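Local coordinates for protein beta-galacturonidase (Eisenbergiella tayi, PDB 6NCW) that hydrolyses beta-linked galacturonides as a family 2 glycoside hydrolase, and probably acts on beta-glucuronides as well, at residues M298-N306 against Y545-R553; P460-A468 against G503-Q511. One frame throughout, in Å; residues are numbered along the deposited sequence.

Contact 1 of 2, residues M298-N306 against Y545-R553; sequences MLIKDLGAN and YEVVKDSYR
The Y545 ring takes L303 on one face and D302 at its edge. L303 CD2 stands 3.6 Å from the ring centroid, only 3° off the normal, a CH-pi contact. D302 OD1 lies in the ring plane and accepts the phenol hydrogen from Y545 OH at 2.7 Å, through the lone pair turned away from OD2. Both segments belong to the TIM barrel domain: the end of helix 290-302 packs against the late helix 544-553, and the axes of 298-302 and 545-553 are 63° apart. The R553 guanidinium has the D302 backbone carbonyl over one face. Its NH2 meets D302 OD2 in a salt bridge of 3.0 Å, with the guanidinium and carboxylate planes nearly perpendicular. K549 reaches the same carboxylate with an extended chain; its NZ forms a salt bridge to D302 OD1 at 3.3 Å. D302 CG is anti to the backbone N (chi1 -175°), which carries the carboxylate to these three partners. Two waters also donate to it. The chain leaves the helix in a Schellman motif at G304, with G304 C 3.7 Å from Y552 CB. Just before it, L303 O receives a straight CA-H...O contact from K549 CA at 3.4 Å.

Contact 2 of 2, residues P460-A468 against G503-Q511; sequences PFLITEIGA and GCSGVYIWQ
E465 and W510 lie side by side where two parallel strands of the TIM barrel, 461-466 and 504-509, reach their C-terminal ends. Helix 484-500 connects these strands in a beta-alpha-beta unit. E465 CB meets W510 CB at 4.0 Å. CG comes next, close to W510 CE3, and CD is 3.6 Å from the same ring atom. The chain is extended beyond CG, and this keeps it alongside the indole. At the tip OE1 also touches CE3 and CZ3, while OE2 stands above one face, offset toward the rim. The carboxylate and ring planes are 40° apart. Q511 CB covers the opposite face of the indole. Outside the pair, R309 forms a salt bridge with OE1, Y430 OH bonds to OE2, and a glycerol bonds to OE1. W510 NE1 bonds to N530. E465 and N530 are both seen to bind galacturonate in this protein, so the indole packs against one galacturonate-binding residue and bonds to another.

Below this end the backbones are joined by a ladder. S505 N donates to F461 O, and I463 N to G506 O. Y508 N then reaches I463 O at 2.8 Å, nearly in line with the carbonyl bond. W510 N closes the ladder on I466 O, also at 2.8 Å, but from above the carbonyl plane. On one face of the sheet, V507 CG2 packs on I463 CG2. The same methyl presses on I466 CG2 at 3.5 Å, the two side chains crossing at about a right angle. At the far end C504 CB sits at the edge of the F461 ring, with SG in an oblique sulfur-aromatic contact. There a water accepts from F461 N and donates to G503 O at 2.7 Å.

How the contacts relate
Both contacts lie in the TIM barrel domain, their centres about 15 Å apart. Contact 2 is buried and belongs to the barrel wall; contact 1 is partly buried and joins two helices outside that wall. The chemistry follows the place. Contact 1 gathers charges and waters around one carboxylate, with P47 of the second subunit packing nearby. Contact 2 relies on backbone bonds and apolar side chains, and its carboxylate, that of E465, is part of the galacturonate site. Along the chain, 460-468 and 503-511 fall inside the loop closed by contact 1. The two meet directly: V548 and Y552 of helix 544-553 pack on I509, and Y552 also touches V507.

Contact 1 of 2, residues M298-N306 against Y545-R553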
# COMPACT_ATOMS: atom_id res chain seq x y z
N MET A 298 -3.12 23.88 9.03
CA MET A 298 -4.30 23.36 9.72
C MET A 298 -4.05 21.99 10.33
O MET A 298 -4.57 21.69 11.41
CB MET A 298 -5.50 23.34 8.77
CG MET A 298 -5.95 24.73 8.37
SD MET A 298 -7.50 24.78 7.43
CE MET A 298 -7.13 23.71 6.00
N LEU A 299 -3.24 21.14 9.68
CA LEU A 299 -2.87 19.88 10.31
C LEU A 299 -2.01 20.14 11.53
O LEU A 299 -2.24 19.58 12.61
CB LEU A 299 -2.15 18.97 9.31
CG LEU A 299 -2.98 18.51 8.12
CD1 LEU A 299 -2.13 17.69 7.10
CD2 LEU A 299 -4.17 17.68 8.60
N ILE A 300 -1.03 21.04 11.39
CA ILE A 300 -0.13 21.35 12.49
C ILE A 300 -0.89 21.94 13.68
O ILE A 300 -0.64 21.58 14.84
CB ILE A 300 1.00 22.27 11.96
CG1 ILE A 300 1.89 21.47 10.99
CG2 ILE A 300 1.78 22.88 13.09
CD1 ILE A 300 2.93 22.32 10.23
N LYS A 301 -1.88 22.80 13.41
CA LYS A 301 -2.73 23.30 14.50
C LYS A 301 -3.59 22.18 15.09
O LYS A 301 -3.80 22.13 16.30
CB LYS A 301 -3.62 24.45 14.00
CG LYS A 301 -2.87 25.77 13.88
CD LYS A 301 -3.53 26.77 12.91
CE LYS A 301 -5.04 26.94 13.16
NZ LYS A 301 -5.65 28.05 12.31
N ASP A 302 -4.11 21.27 14.25
CA ASP A 302 -4.89 20.14 14.76
C ASP A 302 -4.07 19.27 15.70
O ASP A 302 -4.60 18.70 16.66
CB ASP A 302 -5.43 19.31 13.58
CG ASP A 302 -6.36 18.17 14.03
OD1 ASP A 302 -6.04 16.98 13.77
OD2 ASP A 302 -7.41 18.45 14.66
N LEU A 303 -2.76 19.16 15.44
CA LEU A 303 -1.89 18.37 16.29
C LEU A 303 -1.62 19.01 17.65
O LEU A 303 -1.05 18.35 18.52
CB LEU A 303 -0.58 18.10 15.55
CG LEU A 303 -0.67 16.98 14.51
CD1 LEU A 303 0.34 17.14 13.39
CD2 LEU A 303 -0.51 15.62 15.19
N GLY A 304 -2.02 20.27 17.85
CA GLY A 304 -1.76 20.97 19.09
C GLY A 304 -0.50 21.81 19.12
O GLY A 304 -0.19 22.39 20.16
N ALA A 305 0.21 21.92 18.00
CA ALA A 305 1.47 22.64 17.98
C ALA A 305 1.24 24.14 18.07
O ALA A 305 0.19 24.67 17.68
CB ALA A 305 2.27 22.32 16.71
N ASN A 306 2.24 24.84 18.60
CA ASN A 306 2.21 26.29 18.57
C ASN A 306 3.41 26.86 17.83
O ASN A 306 3.58 28.08 17.80
CB ASN A 306 2.13 26.87 19.99
CG ASN A 306 3.33 26.51 20.86
OD1 ASN A 306 4.39 26.11 20.36
ND2 ASN A 306 3.16 26.66 22.18
N TYR A 545 0.27 10.03 14.72
CA TYR A 545 -0.38 11.33 14.71
C TYR A 545 -1.24 11.52 15.96
O TYR A 545 -1.25 12.60 16.56
CB TYR A 545 -1.19 11.46 13.42
CG TYR A 545 -1.93 12.76 13.15
CD1 TYR A 545 -3.09 13.09 13.85
CD2 TYR A 545 -1.53 13.59 12.11
CE1 TYR A 545 -3.79 14.23 13.56
CE2 TYR A 545 -2.22 14.73 11.81
CZ TYR A 545 -3.34 15.06 12.54
OH TYR A 545 -4.02 16.20 12.22
N GLU A 546 -1.93 10.45 16.38
CA GLU A 546 -2.80 10.57 17.55
C GLU A 546 -2.01 10.65 18.85
O GLU A 546 -2.48 11.24 19.82
CB GLU A 546 -3.78 9.40 17.59
CG GLU A 546 -4.79 9.41 16.44
CD GLU A 546 -5.62 10.70 16.41
OE1 GLU A 546 -5.75 11.32 15.33
OE2 GLU A 546 -6.11 11.10 17.49
N VAL A 547 -0.79 10.10 18.87
CA VAL A 547 0.08 10.19 20.04
C VAL A 547 0.59 11.62 20.22
O VAL A 547 0.64 12.14 21.34
CB VAL A 547 1.24 9.18 19.90
CG1 VAL A 547 2.47 9.65 20.67
CG2 VAL A 547 0.81 7.83 20.41
N VAL A 548 1.01 12.26 19.12
CA VAL A 548 1.48 13.64 19.19
C VAL A 548 0.33 14.57 19.57
O VAL A 548 0.49 15.46 20.41
CB VAL A 548 2.11 14.07 17.85
CG1 VAL A 548 2.40 15.55 17.87
CG2 VAL A 548 3.42 13.28 17.58
N LYS A 549 -0.83 14.36 18.97
CA LYS A 549 -1.98 15.20 19.26
C LYS A 549 -2.37 15.11 20.73
O LYS A 549 -2.57 16.13 21.40
CB LYS A 549 -3.14 14.80 18.34
CG LYS A 549 -4.43 15.56 18.51
CD LYS A 549 -5.38 15.13 17.40
CE LYS A 549 -6.68 15.90 17.43
NZ LYS A 549 -7.53 15.50 16.28
N ASP A 550 -2.46 13.88 21.26
CA ASP A 550 -2.76 13.72 22.68
C ASP A 550 -1.76 14.48 23.55
O ASP A 550 -2.15 15.13 24.52
CB ASP A 550 -2.74 12.25 23.07
CG ASP A 550 -3.93 11.48 22.54
OD1 ASP A 550 -4.91 12.12 22.08
OD2 ASP A 550 -3.88 10.23 22.56
N SER A 551 -0.47 14.40 23.21
CA SER A 551 0.54 15.08 24.01
C SER A 551 0.43 16.59 23.90
O SER A 551 0.35 17.29 24.92
CB SER A 551 1.94 14.62 23.59
OG SER A 551 2.92 15.41 24.24
N TYR A 552 0.41 17.13 22.67
CA TYR A 552 0.46 18.58 22.50
C TYR A 552 -0.84 19.25 22.94
O TYR A 552 -0.82 20.39 23.40
CB TYR A 552 0.77 18.93 21.05
CG TYR A 552 2.23 18.89 20.63
CD1 TYR A 552 3.21 18.36 21.47
CD2 TYR A 552 2.62 19.39 19.40
CE1 TYR A 552 4.55 18.34 21.08
CE2 TYR A 552 3.95 19.37 19.00
CZ TYR A 552 4.91 18.85 19.84
OH TYR A 552 6.23 18.84 19.42
N ARG A 553 -1.98 18.58 22.76
CA ARG A 553 -3.25 19.15 23.19
C ARG A 553 -3.42 19.15 24.71
O ARG A 553 -4.31 19.82 25.23
CB ARG A 553 -4.40 18.38 22.55
CG ARG A 553 -4.54 18.61 21.06
CD ARG A 553 -5.82 19.33 20.85
NE ARG A 553 -6.50 18.94 19.63
CZ ARG A 553 -6.69 19.78 18.61
NH1 ARG A 553 -6.22 21.02 18.70
NH2 ARG A 553 -7.32 19.36 17.51
O HOH W 1 -9.84 17.49 14.64
O HOH W 2 -7.80 14.91 13.15

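Contact 2 of 2, residues P460-A468 against G503-Q511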
# COMPACT_ATOMS: atom_id res chain seq x y z
N PRO A 460 18.41 29.00 28.40
CA PRO A 460 17.27 28.18 27.96
C PRO A 460 17.74 27.06 27.05
O PRO A 460 18.74 27.18 26.34
CB PRO A 460 16.39 29.18 27.21
CG PRO A 460 16.80 30.52 27.74
CD PRO A 460 18.26 30.41 28.02
N PHE A 461 17.00 25.95 27.06
CA PHE A 461 17.38 24.72 26.37
C PHE A 461 16.18 24.20 25.60
O PHE A 461 15.09 24.07 26.16
CB PHE A 461 17.89 23.68 27.40
CG PHE A 461 18.17 22.29 26.82
CD1 PHE A 461 19.27 22.05 26.01
CD2 PHE A 461 17.35 21.22 27.16
CE1 PHE A 461 19.53 20.78 25.51
CE2 PHE A 461 17.61 19.95 26.67
CZ PHE A 461 18.70 19.73 25.84
N LEU A 462 16.38 23.91 24.31
CA LEU A 462 15.36 23.34 23.44
C LEU A 462 15.88 22.04 22.83
O LEU A 462 17.07 21.93 22.53
CB LEU A 462 14.98 24.31 22.31
CG LEU A 462 14.12 25.53 22.63
CD1 LEU A 462 14.07 26.48 21.45
CD2 LEU A 462 12.71 25.08 23.05
N ILE A 463 14.99 21.06 22.67
CA ILE A 463 15.22 19.92 21.79
C ILE A 463 14.70 20.31 20.40
O ILE A 463 13.49 20.40 20.18
CB ILE A 463 14.51 18.65 22.28
CG1 ILE A 463 15.06 18.20 23.65
CG2 ILE A 463 14.64 17.52 21.23
CD1 ILE A 463 16.56 18.01 23.65
N THR A 464 15.62 20.57 19.47
CA THR A 464 15.22 21.08 18.17
C THR A 464 14.91 19.97 17.17
O THR A 464 14.37 20.26 16.10
CB THR A 464 16.29 22.02 17.60
OG1 THR A 464 17.60 21.55 17.96
CG2 THR A 464 16.07 23.42 18.15
N GLU A 465 15.23 18.71 17.51
CA GLU A 465 14.82 17.52 16.75
C GLU A 465 14.72 16.35 17.70
O GLU A 465 15.64 16.11 18.48
CB GLU A 465 15.83 17.17 15.64
CG GLU A 465 15.76 18.08 14.43
CD GLU A 465 16.87 17.83 13.41
OE1 GLU A 465 17.23 18.82 12.73
OE2 GLU A 465 17.37 16.68 13.29
N ILE A 466 13.58 15.64 17.65
CA ILE A 466 13.44 14.29 18.17
C ILE A 466 12.33 13.61 17.36
O ILE A 466 11.36 14.25 16.95
CB ILE A 466 13.13 14.30 19.70
CG1 ILE A 466 13.29 12.92 20.32
CG2 ILE A 466 11.72 14.84 19.96
CD1 ILE A 466 13.51 12.98 21.85
N GLY A 467 12.46 12.30 17.13
CA GLY A 467 11.44 11.60 16.38
C GLY A 467 11.89 10.22 15.94
O GLY A 467 12.87 9.66 16.46
N ALA A 468 11.17 9.67 14.96
CA ALA A 468 11.37 8.28 14.57
C ALA A 468 10.82 8.04 13.17
O ALA A 468 9.83 8.67 12.77
CB ALA A 468 10.70 7.33 15.57
N GLY A 503 14.15 22.54 33.07
CA GLY A 503 15.10 23.36 32.36
C GLY A 503 14.95 23.34 30.85
O GLY A 503 15.68 24.06 30.16
N CYS A 504 14.02 22.55 30.32
CA CYS A 504 13.81 22.46 28.88
C CYS A 504 12.56 23.24 28.52
O CYS A 504 11.49 22.99 29.08
CB CYS A 504 13.68 20.99 28.45
SG CYS A 504 13.29 20.73 26.68
N SER A 505 12.70 24.18 27.58
CA SER A 505 11.56 25.00 27.19
C SER A 505 10.62 24.33 26.20
O SER A 505 9.53 24.86 25.97
CB SER A 505 12.04 26.33 26.60
OG SER A 505 12.58 27.14 27.62
N GLY A 506 11.00 23.18 25.62
CA GLY A 506 10.12 22.48 24.72
C GLY A 506 10.90 21.76 23.62
O GLY A 506 12.09 21.50 23.77
N VAL A 507 10.20 21.47 22.52
CA VAL A 507 10.64 20.48 21.54
C VAL A 507 10.09 20.83 20.16
O VAL A 507 8.97 21.34 20.04
CB VAL A 507 10.18 19.06 21.96
CG1 VAL A 507 8.67 19.01 22.14
CG2 VAL A 507 10.59 18.03 20.90
N TYR A 508 10.89 20.55 19.12
CA TYR A 508 10.39 20.44 17.75
C TYR A 508 10.53 18.99 17.32
O TYR A 508 11.64 18.45 17.25
CB TYR A 508 11.13 21.34 16.75
CG TYR A 508 10.92 22.80 16.96
CD1 TYR A 508 11.85 23.56 17.67
CD2 TYR A 508 9.78 23.44 16.47
CE1 TYR A 508 11.65 24.92 17.89
CE2 TYR A 508 9.58 24.80 16.67
CZ TYR A 508 10.51 25.53 17.40
OH TYR A 508 10.32 26.88 17.61
N ILE A 509 9.39 18.37 17.02
CA ILE A 509 9.39 17.03 16.45
C ILE A 509 10.04 17.05 15.07
O ILE A 509 9.74 17.90 14.22
CB ILE A 509 7.96 16.49 16.39
CG1 ILE A 509 7.46 16.20 17.82
CG2 ILE A 509 7.91 15.20 15.57
CD1 ILE A 509 5.98 16.06 17.95
N TRP A 510 10.94 16.10 14.84
CA TRP A 510 11.41 15.80 13.50
C TRP A 510 10.59 14.62 13.01
O TRP A 510 10.76 13.51 13.50
CB TRP A 510 12.91 15.46 13.48
CG TRP A 510 13.31 15.18 12.06
CD1 TRP A 510 13.18 13.99 11.39
CD2 TRP A 510 13.80 16.14 11.09
NE1 TRP A 510 13.59 14.14 10.08
CE2 TRP A 510 13.97 15.45 9.87
CE3 TRP A 510 14.11 17.51 11.15
CZ2 TRP A 510 14.45 16.08 8.71
CZ3 TRP A 510 14.60 18.13 10.00
CH2 TRP A 510 14.76 17.41 8.80
N GLN A 511 9.69 14.85 12.04
CA GLN A 511 9.38 16.13 11.43
C GLN A 511 7.91 16.08 11.02
O GLN A 511 7.24 15.10 11.26
CB GLN A 511 10.29 16.42 10.21
CG GLN A 511 10.13 15.44 9.05
CD GLN A 511 10.89 15.86 7.79
OE1 GLN A 511 10.93 17.06 7.43
NE2 GLN A 511 11.50 14.87 7.11
O HOH W 3 14.80 26.31 28.88
O HOH W 4 9.09 11.35 14.08